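Glutathione s-transferase S2 (Nilaparvata lugens, PDB 5H5L) probably transfers glutathione onto electrophilic substrates as a sigma-class glutathione transferase, and acts as a glutathione-dependent prostaglandin D synthase. Local coordinates at residues K5-R19 and F29-T41. Sequence-based numbering, arbitrary orientation.
Sequences KLTYFNFAGLGEPIR and FEDNRIEREQWPT. With GSH (glutathione), chain E.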
ATOM      1  N   LYS B   5      10.688  17.954  -7.187  1.00 17.26           N
ATOM      2  CA  LYS B   5       9.668  18.943  -6.867  1.00 15.62           C
ATOM      3  C   LYS B   5       8.500  18.202  -6.253  1.00 21.68           C
ATOM      4  O   LYS B   5       7.895  17.373  -6.927  1.00 20.71           O
ATOM      5  CB  LYS B   5       9.254  19.698  -8.129  1.00 24.39           C
ATOM      6  CG  LYS B   5       8.030  20.573  -7.996  1.00 33.64           C
ATOM      7  CD  LYS B   5       7.745  21.298  -9.318  1.00 41.09           C
ATOM      8  CE  LYS B   5       6.435  22.057  -9.263  1.00 51.32           C
ATOM      9  NZ  LYS B   5       6.233  22.907 -10.493  1.00 55.53           N
ATOM     10  N   LEU B   6       8.203  18.473  -4.982  1.00 19.99           N
ATOM     11  CA  LEU B   6       7.081  17.873  -4.270  1.00 14.02           C
ATOM     12  C   LEU B   6       5.897  18.821  -4.230  1.00 22.20           C
ATOM     13  O   LEU B   6       6.044  19.975  -3.828  1.00 21.70           O
ATOM     14  CB  LEU B   6       7.498  17.499  -2.839  1.00 19.94           C
ATOM     15  CG  LEU B   6       6.409  17.017  -1.884  1.00 21.13           C
ATOM     16  CD1 LEU B   6       5.896  15.629  -2.328  1.00 19.25           C
ATOM     17  CD2 LEU B   6       6.936  16.948  -0.410  1.00 21.73           C
ATOM     18  N   THR B   7       4.721  18.331  -4.632  1.00 17.04           N
ATOM     19  CA  THR B   7       3.474  19.050  -4.482  1.00 20.69           C
ATOM     20  C   THR B   7       2.623  18.333  -3.463  1.00 27.93           C
ATOM     21  O   THR B   7       2.289  17.161  -3.648  1.00 20.65           O
ATOM     22  CB  THR B   7       2.716  19.153  -5.811  1.00 26.99           C
ATOM     23  OG1 THR B   7       3.538  19.806  -6.774  1.00 28.74           O
ATOM     24  CG2 THR B   7       1.410  19.903  -5.646  1.00 28.38           C
ATOM     25  N   TYR B   8       2.227  19.060  -2.424  1.00 17.42           N
ATOM     26  CA  TYR B   8       1.301  18.570  -1.431  1.00 26.96           C
ATOM     27  C   TYR B   8       0.655  19.808  -0.817  1.00 27.80           C
ATOM     28  O   TYR B   8       0.989  20.936  -1.170  1.00 31.04           O
ATOM     29  CB  TYR B   8       2.010  17.683  -0.386  1.00 23.49           C
ATOM     30  CG  TYR B   8       1.056  17.015   0.562  1.00 28.04           C
ATOM     31  CD1 TYR B   8       0.253  15.970   0.138  1.00 23.62           C
ATOM     32  CD2 TYR B   8       0.947  17.427   1.884  1.00 26.66           C
ATOM     33  CE1 TYR B   8      -0.638  15.367   0.995  1.00 23.07           C
ATOM     34  CE2 TYR B   8       0.047  16.818   2.749  1.00 23.10           C
ATOM     35  CZ  TYR B   8      -0.733  15.793   2.298  1.00 28.51           C
ATOM     36  OH  TYR B   8      -1.633  15.165   3.131  1.00 29.23           O
ATOM     37  N   PHE B   9      -0.305  19.579   0.060  1.00 28.14           N
ATOM     38  CA  PHE B   9      -0.946  20.653   0.784  1.00 31.93           C
ATOM     39  C   PHE B   9       0.025  21.301   1.772  1.00 36.37           C
ATOM     40  O   PHE B   9       1.131  20.806   2.038  1.00 27.49           O
ATOM     41  CB  PHE B   9      -2.165  20.125   1.517  1.00 32.26           C
ATOM     42  CG  PHE B   9      -3.260  19.643   0.616  1.00 37.24           C
ATOM     43  CD1 PHE B   9      -3.950  20.522  -0.191  1.00 38.98           C
ATOM     44  CD2 PHE B   9      -3.624  18.310   0.603  1.00 40.75           C
ATOM     45  CE1 PHE B   9      -4.988  20.079  -1.013  1.00 42.12           C
ATOM     46  CE2 PHE B   9      -4.659  17.857  -0.216  1.00 44.56           C
ATOM     47  CZ  PHE B   9      -5.334  18.745  -1.024  1.00 39.64           C
ATOM     48  N   ASN B  10      -0.406  22.440   2.323  1.00 42.88           N
ATOM     49  CA  ASN B  10       0.394  23.175   3.305  1.00 42.13           C
ATOM     50  C   ASN B  10       0.112  22.632   4.709  1.00 44.36           C
ATOM     51  O   ASN B  10      -0.478  23.287   5.565  1.00 41.15           O
ATOM     52  CB  ASN B  10       0.116  24.675   3.207  1.00 44.58           C
ATOM     53  CG  ASN B  10       1.348  25.532   3.525  1.00 51.69           C
ATOM     54  OD1 ASN B  10       2.227  25.143   4.304  1.00 49.84           O
ATOM     55  ND2 ASN B  10       1.408  26.714   2.919  1.00 61.32           N
ATOM     56  N   PHE B  11       0.485  21.364   4.883  1.00 35.54           N
ATOM     57  CA  PHE B  11       0.687  20.747   6.188  1.00 37.65           C
ATOM     58  C   PHE B  11       1.500  19.468   5.992  1.00 38.11           C
ATOM     59  O   PHE B  11       1.957  19.157   4.886  1.00 32.64           O
ATOM     60  CB  PHE B  11      -0.640  20.493   6.910  1.00 38.66           C
ATOM     61  CG  PHE B  11      -1.632  19.643   6.154  1.00 38.72           C
ATOM     62  CD1 PHE B  11      -1.748  18.288   6.420  1.00 36.97           C
ATOM     63  CD2 PHE B  11      -2.504  20.217   5.236  1.00 44.88           C
ATOM     64  CE1 PHE B  11      -2.687  17.502   5.753  1.00 41.40           C
ATOM     65  CE2 PHE B  11      -3.452  19.442   4.561  1.00 45.20           C
ATOM     66  CZ  PHE B  11      -3.542  18.084   4.819  1.00 44.21           C
ATOM     67  N   ALA B  12       1.702  18.739   7.088  1.00 33.34           N
ATOM     68  CA  ALA B  12       2.541  17.547   7.071  1.00 31.63           C
ATOM     69  C   ALA B  12       1.874  16.427   6.285  1.00 32.54           C
ATOM     70  O   ALA B  12       2.272  16.151   5.152  1.00 30.41           O
ATOM     71  CB  ALA B  12       2.847  17.098   8.504  1.00 39.09           C
ATOM     72  N   GLY B  13       0.868  15.789   6.882  1.00 26.60           N
ATOM     73  CA  GLY B  13       0.102  14.740   6.228  1.00 33.62           C
ATOM     74  C   GLY B  13       1.007  13.742   5.539  1.00 32.00           C
ATOM     75  O   GLY B  13       2.058  13.351   6.066  1.00 23.08           O
ATOM     76  N   LEU B  14       0.604  13.338   4.333  1.00 28.13           N
ATOM     77  CA  LEU B  14       1.369  12.404   3.512  1.00 24.15           C
ATOM     78  C   LEU B  14       2.520  13.036   2.748  1.00 24.50           C
ATOM     79  O   LEU B  14       3.327  12.314   2.142  1.00 20.31           O
ATOM     80  CB  LEU B  14       0.426  11.720   2.514  1.00 26.62           C
ATOM     81  CG  LEU B  14      -0.545  10.750   3.184  1.00 25.40           C
ATOM     82  CD1 LEU B  14      -1.470  10.077   2.158  1.00 28.75           C
ATOM     83  CD2 LEU B  14       0.253   9.703   3.959  1.00 33.87           C
ATOM     84  N   GLY B  15       2.618  14.359   2.705  1.00 23.72           N
ATOM     85  CA  GLY B  15       3.809  14.935   2.125  1.00 24.19           C
ATOM     86  C   GLY B  15       5.028  14.764   3.009  1.00 16.62           C
ATOM     87  O   GLY B  15       6.147  14.648   2.515  1.00 19.15           O
ATOM     88  N   GLU B  16       4.830  14.725   4.334  1.00 24.92           N
ATOM     89  CA  GLU B  16       5.965  14.819   5.255  1.00 20.20           C
ATOM     90  C   GLU B  16       6.916  13.643   5.161  1.00 14.92           C
ATOM     91  O   GLU B  16       8.140  13.869   5.191  1.00 16.04           O
ATOM     92  CB  GLU B  16       5.441  14.960   6.692  1.00 22.93           C
ATOM     93  CG  GLU B  16       6.442  15.566   7.679  1.00 21.16           C
ATOM     94  CD  GLU B  16       6.762  17.028   7.380  1.00 31.56           C
ATOM     95  OE1 GLU B  16       6.004  17.636   6.589  1.00 26.25           O
ATOM     96  OE2 GLU B  16       7.765  17.559   7.929  1.00 25.92           O
ATOM     97  N   PRO B  17       6.459  12.402   5.019  1.00 14.53           N
ATOM     98  CA  PRO B  17       7.421  11.324   4.819  1.00 14.43           C
ATOM     99  C   PRO B  17       8.336  11.573   3.645  1.00 18.79           C
ATOM    100  O   PRO B  17       9.531  11.265   3.725  1.00 16.48           O
ATOM    101  CB  PRO B  17       6.533  10.088   4.629  1.00 18.61           C
ATOM    102  CG  PRO B  17       5.187  10.548   4.547  1.00 23.81           C
ATOM    103  CD  PRO B  17       5.080  11.896   5.114  1.00 15.46           C
ATOM    104  N   ILE B  18       7.830  12.168   2.563  1.00 15.45           N
ATOM    105  CA  ILE B  18       8.701  12.427   1.424  1.00 17.10           C
ATOM    106  C   ILE B  18       9.661  13.572   1.734  1.00 16.14           C
ATOM    107  O   ILE B  18      10.858  13.505   1.425  1.00 17.88           O
ATOM    108  CB  ILE B  18       7.848  12.711   0.174  1.00 18.28           C
ATOM    109  CG1 ILE B  18       6.989  11.488  -0.184  1.00 15.21           C
ATOM    110  CG2 ILE B  18       8.747  13.053  -1.005  1.00 15.92           C
ATOM    111  CD1 ILE B  18       5.849  11.777  -1.100  1.00 14.56           C
ATOM    112  N   ARG B  19       9.162  14.631   2.379  1.00 18.89           N
ATOM    113  CA  ARG B  19      10.057  15.715   2.788  1.00 22.47           C
ATOM    114  C   ARG B  19      11.155  15.209   3.717  1.00 19.89           C
ATOM    115  O   ARG B  19      12.332  15.576   3.566  1.00 17.98           O
ATOM    116  CB  ARG B  19       9.254  16.834   3.463  1.00 15.31           C
ATOM    117  CG  ARG B  19       8.219  17.534   2.573  1.00 20.41           C
ATOM    118  CD  ARG B  19       7.246  18.381   3.398  1.00 27.78           C
ATOM    119  NE  ARG B  19       6.187  19.022   2.621  1.00 21.17           N
ATOM    120  CZ  ARG B  19       4.913  19.077   2.981  1.00 23.37           C
ATOM    121  NH1 ARG B  19       4.498  18.512   4.112  1.00 24.78           N
ATOM    122  NH2 ARG B  19       4.030  19.682   2.199  1.00 29.93           N
ATOM    123  N   PHE B  29      15.334  20.271  -2.969  1.00 26.41           N
ATOM    124  CA  PHE B  29      14.073  19.963  -3.581  1.00 28.67           C
ATOM    125  C   PHE B  29      13.146  21.140  -3.402  1.00 29.22           C
ATOM    126  O   PHE B  29      13.194  21.845  -2.389  1.00 28.28           O
ATOM    127  CB  PHE B  29      13.468  18.692  -2.983  1.00 24.61           C
ATOM    128  CG  PHE B  29      12.994  18.826  -1.563  1.00 22.01           C
ATOM    129  CD1 PHE B  29      13.849  18.586  -0.503  1.00 28.70           C
ATOM    130  CD2 PHE B  29      11.690  19.111  -1.298  1.00 21.41           C
ATOM    131  CE1 PHE B  29      13.378  18.671   0.808  1.00 24.97           C
ATOM    132  CE2 PHE B  29      11.207  19.186  -0.013  1.00 25.91           C
ATOM    133  CZ  PHE B  29      12.045  18.953   1.039  1.00 20.15           C
ATOM    134  N   GLU B  30      12.289  21.333  -4.397  1.00 25.14           N
ATOM    135  CA  GLU B  30      11.232  22.313  -4.292  1.00 24.76           C
ATOM    136  C   GLU B  30      10.092  21.742  -3.475  1.00 30.85           C
ATOM    137  O   GLU B  30       9.548  20.676  -3.799  1.00 27.87           O
ATOM    138  CB  GLU B  30      10.744  22.728  -5.682  1.00 25.01           C
ATOM    139  CG  GLU B  30       9.617  23.732  -5.632  1.00 27.32           C
ATOM    140  CD  GLU B  30       9.126  24.133  -7.010  1.00 36.95           C
ATOM    141  OE1 GLU B  30       9.918  24.089  -7.969  1.00 44.38           O
ATOM    142  OE2 GLU B  30       7.935  24.476  -7.128  1.00 40.88           O
ATOM    143  N   ASP B  31       9.716  22.473  -2.428  1.00 22.33           N
ATOM    144  CA  ASP B  31       8.626  22.099  -1.529  1.00 24.33           C
ATOM    145  C   ASP B  31       7.404  22.921  -1.914  1.00 36.34           C
ATOM    146  O   ASP B  31       7.059  23.922  -1.283  1.00 35.62           O
ATOM    147  CB  ASP B  31       9.031  22.331  -0.075  1.00 28.13           C
ATOM    148  CG  ASP B  31       8.085  21.701   0.912  1.00 32.00           C
ATOM    149  OD1 ASP B  31       7.434  20.700   0.558  1.00 26.82           O
ATOM    150  OD2 ASP B  31       7.988  22.205   2.057  1.00 27.71           O
ATOM    151  N   ASN B  32       6.725  22.470  -2.968  1.00 29.69           N
ATOM    152  CA  ASN B  32       5.565  23.172  -3.518  1.00 29.79           C
ATOM    153  C   ASN B  32       4.316  22.878  -2.692  1.00 34.67           C
ATOM    154  O   ASN B  32       3.730  21.795  -2.807  1.00 36.05           O
ATOM    155  CB  ASN B  32       5.387  22.768  -4.985  1.00 32.79           C
ATOM    156  CG  ASN B  32       4.287  23.532  -5.671  1.00 41.14           C
ATOM    157  OD1 ASN B  32       4.187  24.753  -5.533  1.00 43.63           O
ATOM    158  ND2 ASN B  32       3.433  22.816  -6.409  1.00 39.56           N
ATOM    159  N   ARG B  33       3.880  23.857  -1.879  1.00 31.23           N
ATOM    160  CA  ARG B  33       2.756  23.705  -0.956  1.00 31.23           C
ATOM    161  C   ARG B  33       1.492  24.384  -1.467  1.00 35.26           C
ATOM    162  O   ARG B  33       1.535  25.503  -1.985  1.00 50.16           O
ATOM    163  CB  ARG B  33       3.099  24.264   0.431  1.00 38.37           C
ATOM    164  CG  ARG B  33       4.244  23.531   1.106  1.00 36.20           C
ATOM    165  CD  ARG B  33       4.705  24.150   2.444  1.00 36.67           C
ATOM    166  NE  ARG B  33       5.510  23.161   3.153  1.00 47.08           N
ATOM    167  CZ  ARG B  33       5.170  22.516   4.269  1.00 36.87           C
ATOM    168  NH1 ARG B  33       4.036  22.742   4.921  1.00 31.36           N
ATOM    169  NH2 ARG B  33       5.991  21.601   4.722  1.00 41.91           N
ATOM    170  N   ILE B  34       0.360  23.716  -1.266  1.00 34.60           N
ATOM    171  CA  ILE B  34      -0.919  24.098  -1.845  1.00 39.44           C
ATOM    172  C   ILE B  34      -1.871  24.476  -0.734  1.00 42.85           C
ATOM    173  O   ILE B  34      -2.038  23.719   0.232  1.00 41.07           O
ATOM    174  CB  ILE B  34      -1.540  22.955  -2.668  1.00 41.04           C
ATOM    175  CG1 ILE B  34      -0.539  22.417  -3.664  1.00 37.07           C
ATOM    176  CG2 ILE B  34      -2.808  23.429  -3.377  1.00 42.92           C
ATOM    177  CD1 ILE B  34      -0.029  23.448  -4.646  1.00 43.75           C
ATOM    178  N   GLU B  35      -2.544  25.611  -0.910  1.00 46.56           N
ATOM    179  CA  GLU B  35      -3.611  26.007  -0.009  1.00 43.88           C
ATOM    180  C   GLU B  35      -4.924  25.327  -0.387  1.00 51.26           C
ATOM    181  O   GLU B  35      -5.230  25.109  -1.563  1.00 44.21           O
ATOM    182  CB  GLU B  35      -3.790  27.523  -0.021  1.00 51.12           C
ATOM    183  CG  GLU B  35      -2.570  28.311   0.455  1.00 54.84           C
ATOM    184  CD  GLU B  35      -2.133  27.968   1.884  1.00 53.59           C
ATOM    185  OE1 GLU B  35      -3.000  27.777   2.778  1.00 48.74           O
ATOM    186  OE2 GLU B  35      -0.901  27.877   2.098  1.00 44.40           O
ATOM    187  N   ARG B  36      -5.707  25.011   0.648  1.00 54.75           N
ATOM    188  CA  ARG B  36      -6.971  24.294   0.479  1.00 55.80           C
ATOM    189  C   ARG B  36      -7.907  25.055  -0.442  1.00 58.26           C
ATOM    190  O   ARG B  36      -8.766  24.462  -1.107  1.00 50.80           O
ATOM    191  CB  ARG B  36      -7.633  24.089   1.846  1.00 64.49           C
ATOM    192  CG  ARG B  36      -6.628  23.983   3.020  1.00 79.26           C
ATOM    193  CD  ARG B  36      -7.031  22.974   4.076  1.00 87.95           C
ATOM    194  NE  ARG B  36      -7.003  21.613   3.534  1.00 87.59           N
ATOM    195  CZ  ARG B  36      -8.020  20.755   3.552  1.00 90.34           C
ATOM    196  NH1 ARG B  36      -9.181  21.081   4.119  1.00 91.46           N
ATOM    197  NH2 ARG B  36      -7.870  19.549   3.012  1.00 80.42           N
ATOM    198  N   GLU B  37      -7.750  26.379  -0.458  1.00 62.41           N
ATOM    199  CA  GLU B  37      -8.524  27.267  -1.321  1.00 64.31           C
ATOM    200  C   GLU B  37      -8.241  26.996  -2.794  1.00 56.26           C
ATOM    201  O   GLU B  37      -9.153  27.055  -3.625  1.00 53.50           O
ATOM    202  CB  GLU B  37      -8.205  28.724  -0.963  1.00 67.44           C
ATOM    203  CG  GLU B  37      -6.780  28.913  -0.376  1.00 74.20           C
ATOM    204  CD  GLU B  37      -6.412  30.321  -0.018  1.00 89.22           C
ATOM    205  OE1 GLU B  37      -6.692  31.248  -0.810  1.00 95.36           O
ATOM    206  OE2 GLU B  37      -5.821  30.488   1.076  1.00 93.49           O
ATOM    207  N   GLN B  38      -6.991  26.678  -3.133  1.00 48.74           N
ATOM    208  CA  GLN B  38      -6.563  26.489  -4.512  1.00 50.95           C
ATOM    209  C   GLN B  38      -6.624  25.031  -4.977  1.00 53.12           C
ATOM    210  O   GLN B  38      -6.118  24.731  -6.068  1.00 39.79           O
ATOM    211  CB  GLN B  38      -5.129  26.992  -4.699  1.00 52.10           C
ATOM    212  CG  GLN B  38      -4.768  28.242  -3.913  1.00 66.78           C
ATOM    213  CD  GLN B  38      -5.555  29.469  -4.345  1.00 75.41           C
ATOM    214  OE1 GLN B  38      -6.514  29.370  -5.109  1.00 79.58           O
ATOM    215  NE2 GLN B  38      -5.151  30.632  -3.849  1.00 79.77           N
ATOM    216  N   TRP B  39      -7.221  24.120  -4.186  1.00 50.29           N
ATOM    217  CA  TRP B  39      -7.124  22.685  -4.485  1.00 50.22           C
ATOM    218  C   TRP B  39      -8.051  22.233  -5.610  1.00 47.82           C
ATOM    219  O   TRP B  39      -7.629  21.426  -6.446  1.00 49.59           O
ATOM    220  CB  TRP B  39      -7.407  21.829  -3.243  1.00 45.11           C
ATOM    221  CG  TRP B  39      -7.473  20.324  -3.539  1.00 42.63           C
ATOM    222  CD1 TRP B  39      -8.516  19.476  -3.267  1.00 41.80           C
ATOM    223  CD2 TRP B  39      -6.470  19.521  -4.189  1.00 32.34           C
ATOM    224  NE1 TRP B  39      -8.215  18.204  -3.687  1.00 42.51           N
ATOM    225  CE2 TRP B  39      -6.966  18.201  -4.249  1.00 37.87           C
ATOM    226  CE3 TRP B  39      -5.201  19.787  -4.707  1.00 32.94           C
ATOM    227  CZ2 TRP B  39      -6.236  17.146  -4.817  1.00 32.20           C
ATOM    228  CZ3 TRP B  39      -4.470  18.729  -5.264  1.00 41.53           C
ATOM    229  CH2 TRP B  39      -4.997  17.431  -5.320  1.00 29.63           C
ATOM    230  N   PRO B  40      -9.310  22.679  -5.671  1.00 54.45           N
ATOM    231  CA  PRO B  40     -10.129  22.305  -6.841  1.00 58.78           C
ATOM    232  C   PRO B  40      -9.449  22.661  -8.162  1.00 48.62           C
ATOM    233  O   PRO B  40      -9.627  21.950  -9.158  1.00 52.50           O
ATOM    234  CB  PRO B  40     -11.444  23.072  -6.624  1.00 58.33           C
ATOM    235  CG  PRO B  40     -11.475  23.404  -5.155  1.00 56.44           C
ATOM    236  CD  PRO B  40     -10.040  23.550  -4.731  1.00 59.10           C
ATOM    237  N   THR B  41      -8.635  23.717  -8.176  1.00 34.75           N
ATOM    238  CA  THR B  41      -7.833  24.050  -9.357  1.00 44.06           C
ATOM    239  C   THR B  41      -6.739  23.025  -9.589  1.00 45.70           C
ATOM    240  O   THR B  41      -6.564  22.536 -10.710  1.00 37.32           O
ATOM    241  CB  THR B  41      -7.198  25.438  -9.205  1.00 47.87           C
ATOM    242  OG1 THR B  41      -8.227  26.433  -9.216  1.00 54.50           O
ATOM    243  CG2 THR B  41      -6.167  25.718 -10.334  1.00 47.68           C
TER
HETATM  244  N1  GSH E 301      -2.429   6.280  -1.471  1.00 21.87           N
HETATM  245  CA1 GSH E 301      -2.160   7.700  -1.663  1.00 21.45           C
HETATM  246  C1  GSH E 301      -0.770   8.025  -1.092  1.00 17.77           C
HETATM  247  O11 GSH E 301      -0.314   7.334  -0.124  1.00 19.57           O
HETATM  248  O12 GSH E 301      -0.074   8.974  -1.564  1.00 15.85           O
HETATM  249  CB1 GSH E 301      -3.197   8.534  -0.861  1.00 20.78           C
HETATM  250  CG1 GSH E 301      -3.043   9.986  -1.286  1.00 23.51           C
HETATM  251  CD1 GSH E 301      -4.175  10.838  -0.625  1.00 33.39           C
HETATM  252  OE1 GSH E 301      -5.039  10.336   0.009  1.00 27.73           O
HETATM  253  N2  GSH E 301      -4.140  12.291  -0.814  1.00 34.88           N
HETATM  254  CA2 GSH E 301      -5.175  13.103  -0.185  1.00 37.04           C
HETATM  255  C2  GSH E 301      -5.798  14.004  -1.234  1.00 30.55           C
HETATM  256  O2  GSH E 301      -5.201  14.260  -2.226  1.00 29.65           O
HETATM  257  CB2 GSH E 301      -4.498  13.974   0.849  1.00 35.62           C
HETATM  258  SG2 GSH E 301      -3.656  12.976   2.073  1.00 37.23           S
HETATM  259  N3  GSH E 301      -7.107  14.580  -0.970  1.00 40.18           N
HETATM  260  CA3 GSH E 301      -7.706  15.486  -1.944  1.00 42.21           C
HETATM  261  C3  GSH E 301      -8.767  14.764  -2.751  1.00 41.30           C
HETATM  262  O31 GSH E 301      -8.983  13.542  -2.585  1.00 42.63           O
HETATM  263  O32 GSH E 301      -9.414  15.427  -3.578  1.00 45.76           O
HETATM  264  O   HOH W   1       7.409  25.414  -9.609  1.00 39.43           O
HETATM  265  O   HOH W   2       6.267  20.183   6.696  1.00 32.42           O
HETATM  266  O   HOH W   3       4.969  20.162  -0.555  1.00 21.69           O
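The guanidinium groups of R19 and R33 lie flat on each other, centres 3.7 Å apart and planes at 20°. G15 CA sits toward the rim of the other R19 face. F9 O, F11 O and E16 OE1 line the R19 edge; N10 OD1 and D31 OD2 line that of R33. The contact belongs to the beta-alpha-beta unit of the thioredoxin-like N-terminal domain, with strands 5-9 and 30-34 paired in parallel. Carboxylates probably offset the stacked charges: D31 OD1 takes R19 NE on its syn lone pair (2.9 Å), while R33 NE meets D31 OD2 from above the carboxylate plane. E16 OE1 forms a salt bridge with R19 NH1; E16 OE2 accepts a hydrogen bond from W193 and pairs with R197 in a second salt bridge. A leucine in place of R19 would probably leave D31 OD1 without its salt bridge and F9 O and F11 O without their guanidinium donors. The F9 edge points into the W39 face, planes at 69°. W39 CG is anti to its N (chi1 173°), bringing the indole against F9 and glutathione. Y8 has G15 N over one face and its OH 3.2 Å from GSH SG2. W39 NE1 donates to GSH O32 at 3.0 Å, in the indole plane.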